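Local coordinates for beta-agarase AgaA (Microbulbifer thermotolerans, PDB 3WZ1), which hydrolyses beta-1,4-galactosidic linkages inside agarose chains, releasing neoagarotetraose as the main product, and is represented here by its GH16 catalytic domain, at residues D27-E32 against E44-G49; T40-R45 against G90-K95; G72-T77 against Y264-V269. All coordinates share one frame; numbering follows the deposited sequence.

Contact 1. Residues D27-E32 against E44-G49. With NA (sodium ion), chain B.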
loop_
_atom_site.group_PDB
_atom_site.type_symbol
_atom_site.label_atom_id
_atom_site.label_comp_id
_atom_site.label_asym_id
_atom_site.label_seq_id
_atom_site.Cartn_x
_atom_site.Cartn_y
_atom_site.Cartn_z
ATOM N N ASP A 27 -1.887 -11.456 7.818
ATOM C CA ASP A 27 -1.328 -12.563 7.031
ATOM C C ASP A 27 0.188 -12.376 6.971
ATOM O O ASP A 27 0.647 -11.343 6.522
ATOM C CB ASP A 27 -1.968 -12.615 5.624
ATOM C CG ASP A 27 -1.762 -13.949 4.910
ATOM O OD1 ASP A 27 -0.919 -14.750 5.364
ATOM O OD2 ASP A 27 -2.441 -14.186 3.872
ATOM N N ASP A 28 0.944 -13.379 7.425
ATOM C CA ASP A 28 2.396 -13.370 7.277
ATOM C C ASP A 28 2.913 -14.269 6.149
ATOM O O ASP A 28 4.112 -14.473 6.013
ATOM C CB ASP A 28 3.113 -13.633 8.618
ATOM C CG ASP A 28 2.839 -15.003 9.183
ATOM O OD1 ASP A 28 2.016 -15.767 8.608
ATOM O OD2 ASP A 28 3.452 -15.326 10.234
ATOM N N PHE A 29 2.001 -14.785 5.326
ATOM C CA PHE A 29 2.358 -15.363 4.029
ATOM C C PHE A 29 3.298 -16.562 4.137
ATOM O O PHE A 29 4.146 -16.787 3.280
ATOM C CB PHE A 29 2.918 -14.266 3.100
ATOM C CG PHE A 29 1.918 -13.175 2.815
ATOM C CD1 PHE A 29 0.751 -13.454 2.117
ATOM C CD2 PHE A 29 2.126 -11.872 3.271
ATOM C CE1 PHE A 29 -0.179 -12.474 1.891
ATOM C CE2 PHE A 29 1.193 -10.886 3.042
ATOM C CZ PHE A 29 0.043 -11.192 2.340
ATOM N N ASN A 30 3.092 -17.360 5.171
ATOM C CA ASN A 30 3.858 -18.587 5.351
ATOM C C ASN A 30 3.091 -19.788 4.809
ATOM O O ASN A 30 2.691 -20.717 5.530
ATOM C CB ASN A 30 4.273 -18.747 6.812
ATOM C CG ASN A 30 5.350 -17.772 7.194
ATOM O OD1 ASN A 30 5.164 -16.949 8.081
ATOM N ND2 ASN A 30 6.472 -17.839 6.512
ATOM N N TYR A 31 2.870 -19.732 3.509
ATOM C CA TYR A 31 2.233 -20.816 2.763
ATOM C C TYR A 31 2.648 -20.681 1.315
ATOM O O TYR A 31 3.232 -19.662 0.909
ATOM C CB TYR A 31 0.708 -20.786 2.890
ATOM C CG TYR A 31 0.045 -19.446 2.597
ATOM C CD1 TYR A 31 -0.126 -18.498 3.599
ATOM C CD2 TYR A 31 -0.447 -19.159 1.322
ATOM C CE1 TYR A 31 -0.723 -17.288 3.330
ATOM C CE2 TYR A 31 -1.065 -17.963 1.048
ATOM C CZ TYR A 31 -1.205 -17.023 2.053
ATOM O OH TYR A 31 -1.837 -15.813 1.782
ATOM N N GLU A 32 2.348 -21.706 0.523
ATOM C CA GLU A 32 2.707 -21.710 -0.889
ATOM C C GLU A 32 1.426 -21.501 -1.707
ATOM O O GLU A 32 0.494 -22.301 -1.629
ATOM C CB GLU A 32 3.413 -23.024 -1.252
ATOM C CG GLU A 32 4.757 -23.195 -0.561
ATOM C CD GLU A 32 5.771 -22.134 -0.965
ATOM O OE1 GLU A 32 5.903 -21.868 -2.179
ATOM O OE2 GLU A 32 6.442 -21.562 -0.061
ATOM N N GLU A 44 -8.750 -17.586 1.604
ATOM C CA GLU A 44 -9.454 -17.318 2.844
ATOM C C GLU A 44 -9.531 -15.813 3.120
ATOM O O GLU A 44 -10.479 -15.335 3.763
ATOM C CB GLU A 44 -8.789 -18.003 4.034
ATOM C CG GLU A 44 -8.969 -19.511 4.128
ATOM C CD GLU A 44 -8.072 -20.105 5.218
ATOM O OE1 GLU A 44 -7.751 -19.387 6.200
ATOM O OE2 GLU A 44 -7.641 -21.267 5.088
ATOM N N ARG A 45 -8.526 -15.074 2.656
ATOM C CA ARG A 45 -8.452 -13.635 2.914
ATOM C C ARG A 45 -8.522 -12.756 1.678
ATOM O O ARG A 45 -9.005 -11.620 1.758
ATOM C CB ARG A 45 -7.138 -13.303 3.635
ATOM C CG ARG A 45 -7.073 -13.828 5.056
ATOM C CD ARG A 45 -5.692 -13.642 5.646
ATOM N NE ARG A 45 -5.732 -14.024 7.053
ATOM C CZ ARG A 45 -5.723 -15.273 7.502
ATOM N NH1 ARG A 45 -5.621 -16.317 6.677
ATOM N NH2 ARG A 45 -5.835 -15.481 8.803
ATOM N N TRP A 46 -7.972 -13.258 0.570
ATOM C CA TRP A 46 -7.606 -12.420 -0.580
ATOM C C TRP A 46 -8.292 -12.811 -1.857
ATOM O O TRP A 46 -8.662 -13.973 -2.054
ATOM C CB TRP A 46 -6.088 -12.468 -0.848
ATOM C CG TRP A 46 -5.275 -12.153 0.391
ATOM C CD1 TRP A 46 -4.592 -13.040 1.164
ATOM C CD2 TRP A 46 -5.125 -10.868 1.014
ATOM N NE1 TRP A 46 -4.007 -12.381 2.229
ATOM C CE2 TRP A 46 -4.321 -11.051 2.155
ATOM C CE3 TRP A 46 -5.566 -9.577 0.700
ATOM C CZ2 TRP A 46 -3.977 -9.993 3.000
ATOM C CZ3 TRP A 46 -5.216 -8.531 1.533
ATOM C CH2 TRP A 46 -4.434 -8.746 2.662
ATOM N N LYS A 47 -8.440 -11.834 -2.731
ATOM C CA LYS A 47 -8.757 -12.092 -4.130
ATOM C C LYS A 47 -7.637 -11.531 -4.996
ATOM O O LYS A 47 -6.938 -10.581 -4.592
ATOM C CB LYS A 47 -10.108 -11.460 -4.512
ATOM C CG LYS A 47 -10.106 -9.924 -4.521
ATOM C CD LYS A 47 -11.409 -9.258 -4.955
ATOM C CE LYS A 47 -11.703 -9.399 -6.451
ATOM N NZ LYS A 47 -10.853 -8.706 -7.479
ATOM N N GLU A 48 -7.457 -12.097 -6.193
ATOM C CA GLU A 48 -6.550 -11.482 -7.165
ATOM C C GLU A 48 -7.204 -10.232 -7.731
ATOM O O GLU A 48 -8.432 -10.187 -7.895
ATOM C CB GLU A 48 -6.214 -12.457 -8.290
ATOM C CG GLU A 48 -5.351 -13.617 -7.795
ATOM C CD GLU A 48 -5.712 -14.947 -8.413
ATOM O OE1 GLU A 48 -4.801 -15.632 -8.918
ATOM O OE2 GLU A 48 -6.926 -15.300 -8.354
ATOM N N GLY A 49 -6.400 -9.232 -8.054
ATOM C CA GLY A 49 -6.876 -8.002 -8.693
ATOM C C GLY A 49 -7.217 -6.899 -7.721
ATOM O O GLY A 49 -6.500 -6.691 -6.740
HETATM NA NA NA B . 6.230 -13.522 6.044
HETATM O O HOH W 1 -4.462 -16.180 3.993
#
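Asp27 reaches across to Trp46 and Arg45, and its side chain is worth following outward. CB of Asp27 lies in the plane of the Trp46 ring, at its edge, and 3.9 Å from CD of Arg45. With chi1 at -163°, CG is anti to the backbone N and the carboxylate is carried toward the indole, the two planes only 16° apart. OD1 turns back on its own loop and accepts from the backbone N of Phe29, closing an Asx turn. OD2 offers its anti lone pair to the indole N-H: Trp46 NE1 is 2.9 Å from Asp27 OD2, which lies in the indole plane. On the syn side the Tyr31 hydroxyl donates to it, Tyr31 OH to Asp27 OD2 2.7 Å. A water gives OD2 a third hydrogen bond and accepts from NH1 of Arg45, whose NE is engaged by the carbonyl of Pro24. CE1 of Phe29 comes within 3.8 Å of Trp46 NE1, the rings barely overlapping. The loop after strand 18-22, whose Asp28 carbonyl oxygen binds the sodium ion, is thereby joined to the start of strand 46-48. Three donors on one oxygen, with the arginine charge nearby, would be expected to keep this buried carboxylate ionised and its plane fixed.

Contact 2. Residues T40-R45 against G90-K95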
loop_
_atom_site.group_PDB
_atom_site.type_symbol
_atom_site.label_atom_id
_atom_site.label_comp_id
_atom_site.label_asym_id
_atom_site.label_seq_id
_atom_site.Cartn_x
_atom_site.Cartn_y
_atom_site.Cartn_z
ATOM N N THR A 40 -5.766 -22.585 -1.114
ATOM C CA THR A 40 -6.939 -22.445 -0.270
ATOM C C THR A 40 -6.709 -21.340 0.776
ATOM O O THR A 40 -7.573 -20.495 0.995
ATOM C CB THR A 40 -7.279 -23.776 0.412
ATOM O OG1 THR A 40 -7.422 -24.782 -0.603
ATOM C CG2 THR A 40 -8.552 -23.660 1.188
ATOM N N ARG A 41 -5.534 -21.338 1.393
ATOM C CA ARG A 41 -5.238 -20.340 2.430
ATOM C C ARG A 41 -5.238 -18.928 1.842
ATOM O O ARG A 41 -5.737 -17.994 2.468
ATOM C CB ARG A 41 -3.895 -20.633 3.095
ATOM C CG ARG A 41 -3.489 -19.591 4.134
ATOM C CD ARG A 41 -3.575 -20.130 5.547
ATOM N NE ARG A 41 -2.542 -21.150 5.728
ATOM C CZ ARG A 41 -1.370 -20.972 6.339
ATOM N NH1 ARG A 41 -1.038 -19.798 6.879
ATOM N NH2 ARG A 41 -0.523 -21.998 6.423
ATOM N N PHE A 42 -4.680 -18.768 0.656
ATOM C CA PHE A 42 -4.699 -17.451 0.011
ATOM C C PHE A 42 -6.124 -16.914 -0.078
ATOM O O PHE A 42 -6.414 -15.776 0.297
ATOM C CB PHE A 42 -4.073 -17.520 -1.381
ATOM C CG PHE A 42 -4.149 -16.230 -2.142
ATOM C CD1 PHE A 42 -3.164 -15.264 -1.968
ATOM C CD2 PHE A 42 -5.180 -15.978 -3.041
ATOM C CE1 PHE A 42 -3.227 -14.065 -2.672
ATOM C CE2 PHE A 42 -5.248 -14.785 -3.749
ATOM C CZ PHE A 42 -4.265 -13.835 -3.562
ATOM N N TYR A 43 -7.032 -17.745 -0.571
ATOM C CA TYR A 43 -8.397 -17.318 -0.813
ATOM C C TYR A 43 -9.259 -17.163 0.446
ATOM O O TYR A 43 -10.361 -16.621 0.376
ATOM C CB TYR A 43 -9.079 -18.249 -1.839
ATOM C CG TYR A 43 -8.527 -18.150 -3.255
ATOM C CD1 TYR A 43 -8.534 -16.945 -3.952
ATOM C CD2 TYR A 43 -8.053 -19.280 -3.936
ATOM C CE1 TYR A 43 -8.058 -16.848 -5.252
ATOM C CE2 TYR A 43 -7.589 -19.183 -5.238
ATOM C CZ TYR A 43 -7.601 -17.967 -5.892
ATOM O OH TYR A 43 -7.132 -17.839 -7.194
ATOM N N GLU A 44 -8.750 -17.586 1.604
ATOM C CA GLU A 44 -9.454 -17.318 2.844
ATOM C C GLU A 44 -9.531 -15.813 3.120
ATOM O O GLU A 44 -10.479 -15.335 3.763
ATOM C CB GLU A 44 -8.789 -18.003 4.034
ATOM C CG GLU A 44 -8.969 -19.511 4.128
ATOM C CD GLU A 44 -8.072 -20.105 5.218
ATOM O OE1 GLU A 44 -7.751 -19.387 6.200
ATOM O OE2 GLU A 44 -7.641 -21.267 5.088
ATOM N N ARG A 45 -8.526 -15.074 2.656
ATOM C CA ARG A 45 -8.452 -13.635 2.914
ATOM C C ARG A 45 -8.522 -12.756 1.678
ATOM O O ARG A 45 -9.005 -11.620 1.758
ATOM C CB ARG A 45 -7.138 -13.303 3.635
ATOM C CG ARG A 45 -7.073 -13.828 5.056
ATOM C CD ARG A 45 -5.692 -13.642 5.646
ATOM N NE ARG A 45 -5.732 -14.024 7.053
ATOM C CZ ARG A 45 -5.723 -15.273 7.502
ATOM N NH1 ARG A 45 -5.621 -16.317 6.677
ATOM N NH2 ARG A 45 -5.835 -15.481 8.803
ATOM N N GLY A 90 1.281 -7.389 -10.562
ATOM C CA GLY A 90 0.524 -8.076 -9.536
ATOM C C GLY A 90 -0.380 -7.154 -8.743
ATOM O O GLY A 90 -0.101 -5.948 -8.583
ATOM N N SER A 91 -1.448 -7.739 -8.215
ATOM C CA SER A 91 -2.352 -7.041 -7.318
ATOM C C SER A 91 -3.195 -8.045 -6.591
ATOM O O SER A 91 -3.698 -8.977 -7.215
ATOM C CB SER A 91 -3.273 -6.091 -8.083
ATOM O OG SER A 91 -4.171 -5.441 -7.196
ATOM N N ILE A 92 -3.358 -7.866 -5.282
ATOM C CA ILE A 92 -4.335 -8.623 -4.505
ATOM C C ILE A 92 -5.122 -7.643 -3.640
ATOM O O ILE A 92 -4.628 -6.549 -3.286
ATOM C CB ILE A 92 -3.684 -9.770 -3.665
ATOM C CG1 ILE A 92 -3.022 -9.236 -2.374
ATOM C CG2 ILE A 92 -2.718 -10.597 -4.509
ATOM C CD1 ILE A 92 -2.591 -10.360 -1.456
ATOM N N THR A 93 -6.363 -8.024 -3.321
ATOM C CA THR A 93 -7.282 -7.198 -2.554
ATOM C C THR A 93 -7.956 -8.061 -1.489
ATOM O O THR A 93 -8.277 -9.234 -1.728
ATOM C CB THR A 93 -8.344 -6.559 -3.494
ATOM O OG1 THR A 93 -7.704 -5.679 -4.427
ATOM C CG2 THR A 93 -9.369 -5.778 -2.727
ATOM N N SER A 94 -8.176 -7.490 -0.309
ATOM C CA SER A 94 -8.894 -8.222 0.743
ATOM C C SER A 94 -10.348 -8.475 0.318
ATOM O O SER A 94 -10.972 -7.663 -0.356
ATOM C CB SER A 94 -8.835 -7.477 2.085
ATOM O OG SER A 94 -9.520 -6.238 2.078
ATOM N N LYS A 95 -10.870 -9.628 0.714
ATOM C CA LYS A 95 -12.270 -9.944 0.422
ATOM C C LYS A 95 -13.239 -9.113 1.264
ATOM O O LYS A 95 -14.360 -8.817 0.819
ATOM C CB LYS A 95 -12.527 -11.438 0.618
ATOM C CG LYS A 95 -11.864 -12.269 -0.454
ATOM C CD LYS A 95 -12.244 -13.737 -0.387
ATOM C CE LYS A 95 -11.944 -14.461 -1.695
ATOM N NZ LYS A 95 -12.312 -15.907 -1.547
#
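The carbonyl oxygen of Tyr43 receives the ammonium group of Lys95, Lys95 NZ to Tyr43 O 2.8 Å, in the carbonyl plane and on a lone pair. Lys95 gets there by stretching out: beyond CG its chain is fully extended, running back beside the end of the 40-45 helix. On the way CB and CG pass the carbonyl oxygen of Arg45, and CD and CE lie against the Tyr43 oxygen that NZ finally takes. The same lysine also holds on by its backbone, where Lys95 N donates to Arg45 O at 2.9 Å and a nearly straight 166°. CA of Ser94 adds a C-H...O contact to that Arg45 oxygen, 3.5 Å away. One residue thus ties down two carbonyls of a short, weakly bonded helix.

Deeper in, the contact turns apolar. A chi1 of 176° in Phe42 swings the ring away from its own backbone N, off the helix and toward the strand; CZ of Phe42 meets CG2 of Ile92 at 3.7 Å, the methyl lying in the ring plane at the edge. The CD1 methyl of Ile92 approaches the neighbouring ring carbon, CE1. Val69 and Trp46 also pack against Phe42, while the ring of Tyr43 stays nearer the surface and its hydroxyl bonds to Glu48. Helix and strand axes come within 9.1 Å and are inclined at 57°. Right after the helix the chain enters strand 46-48, which pairs antiparallel with 87-94, so Lys95 N to Arg45 O leads straight into that pairing: a short helix running into a strand of the beta-jelly roll of this GH16 catalytic domain.

Contact 3. Residues G72-T77 against Y264-V269. With NA (sodium ion), chain B.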
loop_
_atom_site.group_PDB
_atom_site.type_symbol
_atom_site.label_atom_id
_atom_site.label_comp_id
_atom_site.label_asym_id
_atom_site.label_seq_id
_atom_site.Cartn_x
_atom_site.Cartn_y
_atom_site.Cartn_z
ATOM N N GLY A 72 7.773 -17.559 2.436
ATOM C CA GLY A 72 7.388 -16.664 3.544
ATOM C C GLY A 72 6.992 -15.245 3.122
ATOM O O GLY A 72 6.806 -14.361 3.969
ATOM N N LYS A 73 6.867 -15.013 1.827
ATOM C CA LYS A 73 6.606 -13.667 1.312
ATOM C C LYS A 73 5.511 -13.702 0.268
ATOM O O LYS A 73 5.449 -14.628 -0.545
ATOM C CB LYS A 73 7.849 -13.102 0.608
ATOM C CG LYS A 73 9.150 -13.143 1.402
ATOM C CD LYS A 73 9.143 -12.092 2.465
ATOM C CE LYS A 73 10.459 -12.033 3.235
ATOM N NZ LYS A 73 10.486 -13.064 4.313
ATOM N N LEU A 74 4.687 -12.662 0.270
ATOM C CA LEU A 74 3.908 -12.331 -0.917
ATOM C C LEU A 74 4.812 -11.620 -1.912
ATOM O O LEU A 74 5.532 -10.689 -1.558
ATOM C CB LEU A 74 2.729 -11.439 -0.543
ATOM C CG LEU A 74 1.953 -10.762 -1.674
ATOM C CD1 LEU A 74 1.121 -11.763 -2.457
ATOM C CD2 LEU A 74 1.057 -9.699 -1.084
ATOM N N ALA A 75 4.758 -12.062 -3.174
ATOM C CA ALA A 75 5.502 -11.444 -4.263
ATOM C C ALA A 75 4.528 -10.824 -5.236
ATOM O O ALA A 75 3.567 -11.478 -5.663
ATOM C CB ALA A 75 6.364 -12.470 -4.993
ATOM N N ILE A 76 4.774 -9.559 -5.546
ATOM C CA ILE A 76 4.099 -8.814 -6.581
ATOM C C ILE A 76 5.149 -8.540 -7.646
ATOM O O ILE A 76 6.103 -7.769 -7.412
ATOM C CB ILE A 76 3.553 -7.488 -6.033
ATOM C CG1 ILE A 76 2.573 -7.683 -4.881
ATOM C CG2 ILE A 76 2.962 -6.626 -7.156
ATOM C CD1 ILE A 76 1.314 -8.457 -5.236
ATOM N N THR A 77 4.976 -9.120 -8.827
ATOM C CA THR A 77 5.977 -8.961 -9.878
ATOM C C THR A 77 5.408 -8.169 -11.072
ATOM O O THR A 77 4.302 -7.622 -11.016
ATOM C CB THR A 77 6.624 -10.311 -10.223
ATOM O OG1 THR A 77 7.830 -10.111 -10.980
ATOM C CG2 THR A 77 5.660 -11.214 -10.958
ATOM N N TYR A 264 8.296 -6.780 -5.997
ATOM C CA TYR A 264 7.994 -6.120 -4.707
ATOM C C TYR A 264 7.581 -7.214 -3.754
ATOM O O TYR A 264 6.731 -8.029 -4.094
ATOM C CB TYR A 264 6.851 -5.130 -4.957
ATOM C CG TYR A 264 6.018 -4.595 -3.806
ATOM C CD1 TYR A 264 6.583 -4.177 -2.599
ATOM C CD2 TYR A 264 4.655 -4.427 -3.958
ATOM C CE1 TYR A 264 5.802 -3.652 -1.597
ATOM C CE2 TYR A 264 3.868 -3.866 -2.961
ATOM C CZ TYR A 264 4.441 -3.506 -1.766
ATOM O OH TYR A 264 3.644 -2.954 -0.759
ATOM N N TYR A 265 8.203 -7.281 -2.577
ATOM C CA TYR A 265 7.967 -8.382 -1.631
ATOM C C TYR A 265 7.344 -7.889 -0.354
ATOM O O TYR A 265 7.769 -6.867 0.182
ATOM C CB TYR A 265 9.275 -9.105 -1.256
ATOM C CG TYR A 265 9.964 -9.764 -2.408
ATOM C CD1 TYR A 265 9.599 -11.028 -2.835
ATOM C CD2 TYR A 265 10.997 -9.117 -3.069
ATOM C CE1 TYR A 265 10.247 -11.637 -3.896
ATOM C CE2 TYR A 265 11.630 -9.711 -4.140
ATOM C CZ TYR A 265 11.260 -10.968 -4.533
ATOM O OH TYR A 265 11.894 -11.548 -5.626
ATOM N N VAL A 266 6.359 -8.629 0.135
ATOM C CA VAL A 266 5.684 -8.290 1.387
ATOM C C VAL A 266 5.832 -9.454 2.349
ATOM O O VAL A 266 5.321 -10.539 2.111
ATOM C CB VAL A 266 4.211 -7.921 1.115
ATOM C CG1 VAL A 266 3.457 -7.681 2.427
ATOM C CG2 VAL A 266 4.148 -6.703 0.211
ATOM N N ASP A 267 6.557 -9.222 3.443
ATOM C CA ASP A 267 6.727 -10.223 4.500
ATOM C C ASP A 267 5.433 -10.434 5.275
ATOM O O ASP A 267 5.073 -11.566 5.630
ATOM C CB ASP A 267 7.860 -9.803 5.458
ATOM C CG ASP A 267 8.310 -10.922 6.364
ATOM O OD1 ASP A 267 8.176 -12.112 6.018
ATOM O OD2 ASP A 267 8.821 -10.600 7.463
ATOM N N TRP A 268 4.728 -9.341 5.565
ATOM C CA TRP A 268 3.453 -9.433 6.287
ATOM C C TRP A 268 2.593 -8.209 6.070
ATOM O O TRP A 268 3.094 -7.113 5.796
ATOM C CB TRP A 268 3.650 -9.655 7.807
ATOM C CG TRP A 268 4.055 -8.425 8.680
ATOM C CD1 TRP A 268 3.360 -7.237 8.886
ATOM C CD2 TRP A 268 5.189 -8.352 9.534
ATOM N NE1 TRP A 268 4.029 -6.437 9.777
ATOM C CE2 TRP A 268 5.162 -7.111 10.178
ATOM C CE3 TRP A 268 6.259 -9.223 9.781
ATOM C CZ2 TRP A 268 6.142 -6.725 11.062
ATOM C CZ3 TRP A 268 7.204 -8.853 10.657
ATOM C CH2 TRP A 268 7.158 -7.601 11.292
ATOM N N VAL A 269 1.292 -8.427 6.205
ATOM C CA VAL A 269 0.343 -7.346 6.477
ATOM C C VAL A 269 -0.386 -7.731 7.761
ATOM O O VAL A 269 -0.769 -8.880 7.944
ATOM C CB VAL A 269 -0.627 -7.071 5.313
ATOM C CG1 VAL A 269 0.131 -6.584 4.076
ATOM C CG2 VAL A 269 -1.486 -8.290 4.963
HETATM NA NA NA B . 6.230 -13.522 6.044
#
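Bends at chi2 (-75°) and chi4 in Lys73, and a chi1 in Asp267 that turns CG to the far side from its backbone N, bring the two side chains together at the sodium ion. The bends lay CD of Lys73 against CA of Asp267 and leave NZ of Lys73 3.0 Å from OD1 of Asp267, forming a salt bridge in which the ammonium sits well above the carboxylate plane. OD1 of Asp267 also binds the sodium, at 2.4 Å. The carbonyl oxygens of Gly72 and Asp267 are further ligands, each 2.3 Å from the ion, and Asp28 and Asp4 also bind it. OD2 of Asp267 is paired instead with Arg107, so the carboxylate is shared among a metal and two basic side chains.

Beyond the ion, strands 73-76 and 264-266 run antiparallel. Leu74 with Val266 and Ile76 with Tyr264 are hydrogen-bonded pairs, each closed by two N-H...O bonds; Ile76 N to Tyr264 O is almost straight at 174°. Between them Ala75 faces Tyr265 in a non-hydrogen-bonded pair, CB of Ala75 4.1 Å from CE1 of Tyr265. On the opposite face CB of Ile76 rests 3.9 Å from CD2 of Tyr264, the side chains lying side by side, and Leu74 and Val266 touch through their CB atoms.

The Leu74, Ile76, Tyr264 and Val266 face packs inward, with Ile236 of strand 232-239 against Leu74, Tyr264 and Val266. At Asp267 the chain turns a corner, where Asp267 and Trp268 both face Arg107 in a classic beta bulge; strand 102-109 flanks 264-276 there, and 67-70 borders strand 73-80.

Contacts 1 and 2 share Glu44 and Arg45 and lie about 4 Å apart between centres, fastening the 40-45 helix and the strand after it to a loop and to strand 87-94. Contact 3 belongs to the sheet itself, and strand 73-80 joins it to contact 2 as the antiparallel neighbour of 87-94. Contacts 1 and 3 are buried, whereas contact 2 runs from a buried Phe42-Ile92 core out to an exposed lysine. The chemistry follows: side-chain polar bonds round one carboxylate in contact 1, carbonyls held by a lysine in contact 2, ladder bonds ending in a salt bridge and metal ligands in contact 3. Contacts 1 and 3 also meet at one sodium ion, through Asp28, Gly72 and Asp267.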